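Local coordinates for protein serpin-12 (Manduca sexta, PDB 6CJ7) that inhibits serine proteases as a serpin and controls prophenoloxidase activation in larval hemolymph, at residues A[163-177]-A[313-327]. Numbering follows the deposited sequence.
Sequences TQMVMVNAVYFKGLW and PQVSSALHSAVLTID
The Y172 ring meets V323 with its edge, CD1 lying 3.6 Å from V323 CG1, while its hydroxyl shares a water with T325 OG1, which also bonds to S276. On the other sheet face the F173 ring edge touches L324 CD1. The W177 indole stacks on F227, has a water above one face, toward its rim, and gives NE1 to D327 O at 2.7 Å, almost in line with the C=O. With H320 CG anti to the backbone N (chi1 172°), N169 O lies near the ring plane and takes ND1 at 2.8 Å; S321 N reaches that oxygen from the opposite face, and H320 NE2 bonds to S39 N. Strands 165-174 and 317-326 pair in parallel; at their N-terminal start S316 OG accepts from Q164 N (2.9 Å) and M165 N. K174 NZ salt-bridges D327 OD1, which R329 N also bonds, at 2.8 Å from above the carboxylate plane, and donates to G175 O. A methionine replacing K174 would probably leave D327 without this cationic mate. As in other serpins, these are strands 3A and 5A, with H320 in the shutter and K174-D327 at the C-terminal, breach end; their direct pairing implies the native, uninserted sheet, and loop insertion would have to break these bonds.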
ATOM      1  N   THR A 163      16.926 -21.085  -1.532  1.00 27.59           N
ATOM      2  CA  THR A 163      16.275 -19.817  -1.845  1.00 21.76           C
ATOM      3  C   THR A 163      17.042 -19.088  -2.935  1.00 22.25           C
ATOM      4  O   THR A 163      18.271 -18.988  -2.881  1.00 25.60           O
ATOM      5  CB  THR A 163      16.198 -18.942  -0.591  1.00 22.59           C
ATOM      6  OG1 THR A 163      15.444 -19.646   0.400  1.00 25.86           O
ATOM      7  CG2 THR A 163      15.548 -17.578  -0.887  1.00 22.88           C
ATOM      8  N   GLN A 164      16.312 -18.577  -3.922  1.00 20.88           N
ATOM      9  CA  GLN A 164      16.923 -17.871  -5.040  1.00 22.83           C
ATOM     10  C   GLN A 164      16.734 -16.367  -4.965  1.00 19.61           C
ATOM     11  O   GLN A 164      17.674 -15.612  -5.238  1.00 20.52           O
ATOM     12  CB  GLN A 164      16.365 -18.392  -6.369  1.00 20.89           C
ATOM     13  CG  GLN A 164      16.664 -19.870  -6.558  1.00 21.60           C
ATOM     14  CD  GLN A 164      16.557 -20.316  -7.988  1.00 28.50           C
ATOM     15  OE1 GLN A 164      16.953 -21.441  -8.320  1.00 34.98           O
ATOM     16  NE2 GLN A 164      16.026 -19.456  -8.844  1.00 26.29           N
ATOM     17  N   MET A 165      15.543 -15.898  -4.586  1.00 20.72           N
ATOM     18  CA  MET A 165      15.252 -14.476  -4.677  1.00 21.38           C
ATOM     19  C   MET A 165      14.139 -14.136  -3.699  1.00 20.94           C
ATOM     20  O   MET A 165      13.083 -14.768  -3.726  1.00 21.41           O
ATOM     21  CB  MET A 165      14.837 -14.087  -6.107  1.00 25.16           C
ATOM     22  CG  MET A 165      14.833 -12.602  -6.345  1.00 27.71           C
ATOM     23  SD  MET A 165      14.094 -12.186  -7.946  1.00 37.98           S
ATOM     24  CE  MET A 165      14.583 -13.540  -8.976  1.00 25.25           C
ATOM     25  N   VAL A 166      14.374 -13.137  -2.858  1.00 19.39           N
ATOM     26  CA  VAL A 166      13.373 -12.637  -1.924  1.00 20.54           C
ATOM     27  C   VAL A 166      13.100 -11.188  -2.289  1.00 21.54           C
ATOM     28  O   VAL A 166      14.000 -10.340  -2.216  1.00 19.56           O
ATOM     29  CB  VAL A 166      13.845 -12.749  -0.469  1.00 21.18           C
ATOM     30  CG1 VAL A 166      12.807 -12.099   0.466  1.00 21.44           C
ATOM     31  CG2 VAL A 166      14.072 -14.197  -0.092  1.00 23.62           C
ATOM     32  N   MET A 167      11.866 -10.897  -2.682  1.00 19.84           N
ATOM     33  CA  MET A 167      11.466  -9.534  -2.979  1.00 16.71           C
ATOM     34  C   MET A 167      10.734  -8.939  -1.781  1.00 18.25           C
ATOM     35  O   MET A 167       9.840  -9.579  -1.217  1.00 18.75           O
ATOM     36  CB  MET A 167      10.603  -9.518  -4.236  1.00 19.34           C
ATOM     37  CG  MET A 167      11.300 -10.260  -5.401  1.00 31.85           C
ATOM     38  SD  MET A 167      10.560  -9.833  -6.954  1.00 41.70           S
ATOM     39  CE  MET A 167      11.209  -8.185  -7.207  1.00 35.64           C
ATOM     40  N   VAL A 168      11.131  -7.730  -1.381  1.00 17.23           N
ATOM     41  CA  VAL A 168      10.491  -7.023  -0.269  1.00 18.35           C
ATOM     42  C   VAL A 168      10.076  -5.630  -0.715  1.00 17.98           C
ATOM     43  O   VAL A 168      10.834  -4.908  -1.376  1.00 18.40           O
ATOM     44  CB  VAL A 168      11.386  -6.941   0.995  1.00 20.54           C
ATOM     45  CG1 VAL A 168      11.741  -8.302   1.493  1.00 21.26           C
ATOM     46  CG2 VAL A 168      12.632  -6.119   0.747  1.00 28.67           C
ATOM     47  N   ASN A 169       8.852  -5.249  -0.366  1.00 18.12           N
ATOM     48  CA  ASN A 169       8.360  -3.901  -0.632  1.00 15.63           C
ATOM     49  C   ASN A 169       7.517  -3.513   0.566  1.00 18.77           C
ATOM     50  O   ASN A 169       6.467  -4.122   0.805  1.00 21.09           O
ATOM     51  CB  ASN A 169       7.550  -3.838  -1.923  1.00 18.63           C
ATOM     52  CG  ASN A 169       8.389  -4.179  -3.136  1.00 19.04           C
ATOM     53  OD1 ASN A 169       8.538  -5.358  -3.508  1.00 21.30           O
ATOM     54  ND2 ASN A 169       8.972  -3.145  -3.751  1.00 21.90           N
ATOM     55  N   ALA A 170       8.011  -2.562   1.336  1.00 18.38           N
ATOM     56  CA  ALA A 170       7.377  -2.169   2.590  1.00 17.73           C
ATOM     57  C   ALA A 170       7.119  -0.673   2.570  1.00 21.21           C
ATOM     58  O   ALA A 170       7.839   0.089   1.918  1.00 20.93           O
ATOM     59  CB  ALA A 170       8.264  -2.550   3.770  1.00 21.38           C
ATOM     60  N   VAL A 171       6.077  -0.244   3.279  1.00 19.07           N
ATOM     61  CA  VAL A 171       5.776   1.191   3.323  1.00 18.23           C
ATOM     62  C   VAL A 171       5.158   1.538   4.671  1.00 18.57           C
ATOM     63  O   VAL A 171       4.343   0.784   5.216  1.00 18.52           O
ATOM     64  CB  VAL A 171       4.868   1.615   2.149  1.00 21.98           C
ATOM     65  CG1 VAL A 171       3.517   0.950   2.230  1.00 25.49           C
ATOM     66  CG2 VAL A 171       4.723   3.138   2.121  1.00 22.97           C
ATOM     67  N   TYR A 172       5.582   2.681   5.212  1.00 17.78           N
ATOM     68  CA  TYR A 172       5.060   3.235   6.466  1.00 16.23           C
ATOM     69  C   TYR A 172       4.649   4.675   6.221  1.00 18.97           C
ATOM     70  O   TYR A 172       5.415   5.444   5.628  1.00 19.14           O
ATOM     71  CB  TYR A 172       6.119   3.182   7.571  1.00 18.80           C
ATOM     72  CG  TYR A 172       5.820   4.047   8.774  1.00 23.46           C
ATOM     73  CD1 TYR A 172       4.777   3.735   9.628  1.00 25.01           C
ATOM     74  CD2 TYR A 172       6.613   5.141   9.085  1.00 25.12           C
ATOM     75  CE1 TYR A 172       4.505   4.516  10.750  1.00 27.64           C
ATOM     76  CE2 TYR A 172       6.349   5.933  10.205  1.00 27.91           C
ATOM     77  CZ  TYR A 172       5.298   5.604  11.030  1.00 25.90           C
ATOM     78  OH  TYR A 172       5.033   6.368  12.149  1.00 28.94           O
ATOM     79  N   PHE A 173       3.459   5.054   6.683  1.00 18.10           N
ATOM     80  CA  PHE A 173       3.046   6.451   6.600  1.00 17.08           C
ATOM     81  C   PHE A 173       2.487   6.931   7.925  1.00 17.38           C
ATOM     82  O   PHE A 173       1.630   6.271   8.517  1.00 18.81           O
ATOM     83  CB  PHE A 173       1.988   6.690   5.511  1.00 16.64           C
ATOM     84  CG  PHE A 173       1.617   8.146   5.347  1.00 15.81           C
ATOM     85  CD1 PHE A 173       0.503   8.679   5.989  1.00 18.17           C
ATOM     86  CD2 PHE A 173       2.392   8.983   4.567  1.00 18.17           C
ATOM     87  CE1 PHE A 173       0.163  10.013   5.854  1.00 18.61           C
ATOM     88  CE2 PHE A 173       2.063  10.321   4.422  1.00 18.29           C
ATOM     89  CZ  PHE A 173       0.942  10.846   5.062  1.00 19.55           C
ATOM     90  N   LYS A 174       2.960   8.093   8.374  1.00 17.89           N
ATOM     91  CA  LYS A 174       2.316   8.846   9.445  1.00 17.81           C
ATOM     92  C   LYS A 174       2.444  10.309   9.065  1.00 21.95           C
ATOM     93  O   LYS A 174       3.562  10.823   8.973  1.00 24.93           O
ATOM     94  CB  LYS A 174       2.969   8.575  10.803  1.00 20.42           C
ATOM     95  CG  LYS A 174       2.091   8.967  12.019  1.00 25.99           C
ATOM     96  CD  LYS A 174       2.098  10.441  12.293  1.00 39.83           C
ATOM     97  CE  LYS A 174       1.061  10.798  13.350  1.00 41.37           C
ATOM     98  NZ  LYS A 174       0.876  12.266  13.404  1.00 37.13           N
ATOM     99  N   GLY A 175       1.314  10.979   8.830  1.00 19.74           N
ATOM    100  CA  GLY A 175       1.321  12.337   8.341  1.00 20.46           C
ATOM    101  C   GLY A 175       0.884  13.323   9.410  1.00 20.40           C
ATOM    102  O   GLY A 175       0.487  12.964  10.516  1.00 23.89           O
ATOM    103  N   LEU A 176       0.986  14.596   9.048  1.00 19.56           N
ATOM    104  CA  LEU A 176       0.530  15.702   9.878  1.00 21.02           C
ATOM    105  C   LEU A 176      -0.629  16.371   9.154  1.00 20.80           C
ATOM    106  O   LEU A 176      -0.486  16.776   7.997  1.00 23.05           O
ATOM    107  CB  LEU A 176       1.671  16.696  10.112  1.00 26.62           C
ATOM    108  CG  LEU A 176       1.489  17.781  11.167  1.00 36.57           C
ATOM    109  CD1 LEU A 176       2.157  17.352  12.452  1.00 43.66           C
ATOM    110  CD2 LEU A 176       2.076  19.088  10.667  1.00 39.23           C
ATOM    111  N   TRP A 177      -1.776  16.478   9.813  1.00 21.09           N
ATOM    112  CA  TRP A 177      -2.905  17.133   9.177  1.00 21.64           C
ATOM    113  C   TRP A 177      -2.582  18.593   8.878  1.00 24.19           C
ATOM    114  O   TRP A 177      -1.826  19.254   9.600  1.00 27.06           O
ATOM    115  CB  TRP A 177      -4.150  17.068  10.061  1.00 23.04           C
ATOM    116  CG  TRP A 177      -4.590  15.689  10.418  1.00 22.36           C
ATOM    117  CD1 TRP A 177      -4.621  15.150  11.677  1.00 23.09           C
ATOM    118  CD2 TRP A 177      -5.097  14.674   9.534  1.00 23.04           C
ATOM    119  NE1 TRP A 177      -5.095  13.867  11.629  1.00 22.90           N
ATOM    120  CE2 TRP A 177      -5.406  13.552  10.330  1.00 22.55           C
ATOM    121  CE3 TRP A 177      -5.310  14.604   8.147  1.00 22.06           C
ATOM    122  CZ2 TRP A 177      -5.915  12.364   9.792  1.00 23.01           C
ATOM    123  CZ3 TRP A 177      -5.818  13.426   7.612  1.00 20.01           C
ATOM    124  CH2 TRP A 177      -6.124  12.321   8.439  1.00 21.47           C
ATOM    125  N   PRO A 313      17.013 -17.058 -12.392  1.00 20.78           N
ATOM    126  CA  PRO A 313      16.383 -17.215 -11.076  1.00 21.63           C
ATOM    127  C   PRO A 313      14.872 -17.144 -11.212  1.00 21.80           C
ATOM    128  O   PRO A 313      14.327 -16.776 -12.249  1.00 21.88           O
ATOM    129  CB  PRO A 313      16.927 -16.029 -10.277  1.00 21.22           C
ATOM    130  CG  PRO A 313      17.111 -14.958 -11.337  1.00 20.74           C
ATOM    131  CD  PRO A 313      17.540 -15.691 -12.600  1.00 20.26           C
ATOM    132  N   GLN A 314      14.186 -17.540 -10.146  1.00 22.73           N
ATOM    133  CA  GLN A 314      12.761 -17.261 -10.026  1.00 24.24           C
ATOM    134  C   GLN A 314      12.503 -16.639  -8.664  1.00 19.51           C
ATOM    135  O   GLN A 314      13.376 -16.625  -7.789  1.00 19.32           O
ATOM    136  CB  GLN A 314      11.898 -18.517 -10.216  1.00 24.36           C
ATOM    137  CG  GLN A 314      12.005 -19.542  -9.111  1.00 24.90           C
ATOM    138  CD  GLN A 314      13.134 -20.524  -9.321  1.00 29.78           C
ATOM    139  OE1 GLN A 314      13.635 -20.707 -10.450  1.00 33.35           O
ATOM    140  NE2 GLN A 314      13.564 -21.153  -8.240  1.00 28.85           N
ATOM    141  N   VAL A 315      11.289 -16.110  -8.494  1.00 18.52           N
ATOM    142  CA  VAL A 315      10.903 -15.500  -7.221  1.00 20.35           C
ATOM    143  C   VAL A 315      10.623 -16.603  -6.210  1.00 19.26           C
ATOM    144  O   VAL A 315       9.763 -17.462  -6.436  1.00 23.40           O
ATOM    145  CB  VAL A 315       9.679 -14.593  -7.381  1.00 18.96           C
ATOM    146  CG1 VAL A 315       9.270 -14.027  -6.008  1.00 17.20           C
ATOM    147  CG2 VAL A 315       9.968 -13.456  -8.377  1.00 17.63           C
ATOM    148  N   SER A 316      11.376 -16.606  -5.110  1.00 17.40           N
ATOM    149  CA  SER A 316      11.122 -17.568  -4.042  1.00 18.42           C
ATOM    150  C   SER A 316      10.108 -17.045  -3.044  1.00 19.34           C
ATOM    151  O   SER A 316       9.256 -17.811  -2.568  1.00 22.65           O
ATOM    152  CB  SER A 316      12.415 -17.917  -3.299  1.00 19.58           C
ATOM    153  OG  SER A 316      13.417 -18.319  -4.211  1.00 21.58           O
ATOM    154  N   SER A 317      10.214 -15.774  -2.682  1.00 21.61           N
ATOM    155  CA  SER A 317       9.303 -15.150  -1.740  1.00 20.66           C
ATOM    156  C   SER A 317       9.032 -13.732  -2.220  1.00 21.17           C
ATOM    157  O   SER A 317       9.944 -13.056  -2.701  1.00 20.96           O
ATOM    158  CB  SER A 317       9.892 -15.124  -0.321  1.00 28.40           C
ATOM    159  OG  SER A 317       9.966 -16.435   0.213  1.00 32.56           O
ATOM    160  N   ALA A 318       7.776 -13.305  -2.125  1.00 18.42           N
ATOM    161  CA  ALA A 318       7.366 -11.945  -2.464  1.00 17.32           C
ATOM    162  C   ALA A 318       6.591 -11.422  -1.268  1.00 20.04           C
ATOM    163  O   ALA A 318       5.491 -11.907  -0.977  1.00 21.30           O
ATOM    164  CB  ALA A 318       6.510 -11.914  -3.732  1.00 21.04           C
ATOM    165  N   LEU A 319       7.178 -10.459  -0.556  1.00 17.70           N
ATOM    166  CA  LEU A 319       6.689 -10.053   0.755  1.00 18.46           C
ATOM    167  C   LEU A 319       6.393  -8.563   0.761  1.00 20.26           C
ATOM    168  O   LEU A 319       7.198  -7.759   0.270  1.00 18.94           O
ATOM    169  CB  LEU A 319       7.715 -10.390   1.842  1.00 19.40           C
ATOM    170  CG  LEU A 319       8.153 -11.857   1.858  1.00 26.20           C
ATOM    171  CD1 LEU A 319       9.277 -12.087   2.857  1.00 30.70           C
ATOM    172  CD2 LEU A 319       6.956 -12.725   2.184  1.00 28.67           C
ATOM    173  N   HIS A 320       5.244  -8.205   1.326  1.00 18.15           N
ATOM    174  CA  HIS A 320       4.794  -6.823   1.396  1.00 16.76           C
ATOM    175  C   HIS A 320       4.367  -6.487   2.817  1.00 18.40           C
ATOM    176  O   HIS A 320       3.681  -7.269   3.469  1.00 21.57           O
ATOM    177  CB  HIS A 320       3.614  -6.582   0.433  1.00 15.99           C
ATOM    178  CG  HIS A 320       2.977  -5.225   0.579  1.00 19.12           C
ATOM    179  ND1 HIS A 320       3.702  -4.051   0.579  1.00 19.61           N
ATOM    180  CD2 HIS A 320       1.680  -4.866   0.747  1.00 22.09           C
ATOM    181  CE1 HIS A 320       2.876  -3.027   0.744  1.00 20.83           C
ATOM    182  NE2 HIS A 320       1.644  -3.491   0.829  1.00 18.37           N
ATOM    183  N   SER A 321       4.773  -5.319   3.298  1.00 16.66           N
ATOM    184  CA  SER A 321       4.296  -4.837   4.585  1.00 17.57           C
ATOM    185  C   SER A 321       3.824  -3.401   4.436  1.00 18.86           C
ATOM    186  O   SER A 321       4.431  -2.609   3.709  1.00 18.97           O
ATOM    187  CB  SER A 321       5.374  -4.912   5.664  1.00 21.37           C
ATOM    188  OG  SER A 321       4.863  -4.411   6.902  1.00 29.44           O
ATOM    189  N   ALA A 322       2.755  -3.065   5.155  1.00 18.64           N
ATOM    190  CA  ALA A 322       2.157  -1.739   5.057  1.00 15.63           C
ATOM    191  C   ALA A 322       1.723  -1.309   6.446  1.00 18.78           C
ATOM    192  O   ALA A 322       1.026  -2.061   7.131  1.00 19.37           O
ATOM    193  CB  ALA A 322       0.951  -1.744   4.109  1.00 18.25           C
ATOM    194  N   VAL A 323       2.141  -0.115   6.871  1.00 16.84           N
ATOM    195  CA  VAL A 323       1.769   0.426   8.179  1.00 17.45           C
ATOM    196  C   VAL A 323       1.233   1.836   7.972  1.00 17.25           C
ATOM    197  O   VAL A 323       1.915   2.680   7.387  1.00 17.73           O
ATOM    198  CB  VAL A 323       2.953   0.460   9.166  1.00 17.25           C
ATOM    199  CG1 VAL A 323       2.522   1.123  10.479  1.00 20.65           C
ATOM    200  CG2 VAL A 323       3.492  -0.944   9.442  1.00 22.36           C
ATOM    201  N   LEU A 324       0.025   2.101   8.478  1.00 17.82           N
ATOM    202  CA  LEU A 324      -0.575   3.432   8.406  1.00 17.12           C
ATOM    203  C   LEU A 324      -1.075   3.798   9.793  1.00 17.71           C
ATOM    204  O   LEU A 324      -1.821   3.027  10.407  1.00 19.46           O
ATOM    205  CB  LEU A 324      -1.740   3.472   7.417  1.00 18.18           C
ATOM    206  CG  LEU A 324      -2.565   4.752   7.421  1.00 22.10           C
ATOM    207  CD1 LEU A 324      -1.717   5.896   6.862  1.00 22.20           C
ATOM    208  CD2 LEU A 324      -3.838   4.556   6.601  1.00 26.54           C
ATOM    209  N   THR A 325      -0.676   4.968  10.280  1.00 18.27           N
ATOM    210  CA  THR A 325      -1.069   5.445  11.602  1.00 16.33           C
ATOM    211  C   THR A 325      -1.668   6.828  11.447  1.00 19.05           C
ATOM    212  O   THR A 325      -1.093   7.673  10.758  1.00 20.36           O
ATOM    213  CB  THR A 325       0.130   5.515  12.564  1.00 20.38           C
ATOM    214  OG1 THR A 325       0.733   4.218  12.675  1.00 26.20           O
ATOM    215  CG2 THR A 325      -0.306   5.978  13.942  1.00 24.65           C
ATOM    216  N   ILE A 326      -2.798   7.080  12.116  1.00 18.22           N
ATOM    217  CA  ILE A 326      -3.320   8.439  12.183  1.00 19.77           C
ATOM    218  C   ILE A 326      -3.542   8.828  13.639  1.00 19.57           C
ATOM    219  O   ILE A 326      -3.834   7.981  14.490  1.00 25.00           O
ATOM    220  CB  ILE A 326      -4.624   8.630  11.364  1.00 21.10           C
ATOM    221  CG1 ILE A 326      -5.806   7.887  11.964  1.00 24.38           C
ATOM    222  CG2 ILE A 326      -4.420   8.227   9.895  1.00 22.71           C
ATOM    223  CD1 ILE A 326      -7.105   8.339  11.338  1.00 23.02           C
ATOM    224  N   ASP A 327      -3.388  10.119  13.922  1.00 19.92           N
ATOM    225  CA  ASP A 327      -3.734  10.666  15.237  1.00 23.03           C
ATOM    226  C   ASP A 327      -4.094  12.137  15.051  1.00 23.08           C
ATOM    227  O   ASP A 327      -4.338  12.586  13.929  1.00 23.59           O
ATOM    228  CB  ASP A 327      -2.610  10.415  16.266  1.00 27.20           C
ATOM    229  CG  ASP A 327      -1.307  11.137  15.953  1.00 28.95           C
ATOM    230  OD1 ASP A 327      -1.289  12.117  15.178  1.00 30.69           O
ATOM    231  OD2 ASP A 327      -0.273  10.716  16.518  1.00 33.80           O
TER
HETATM  232  O   HOH W   1      14.562 -23.394  -7.987  1.00 39.58           O
HETATM  233  O   HOH W   2       3.328   5.145  13.988  1.00 35.97           O
HETATM  234  O   HOH W   3      -1.205   9.950   9.384  1.00 20.92           O
HETATM  235  O   HOH W   4      -2.696  11.675  11.156  1.00 22.29           O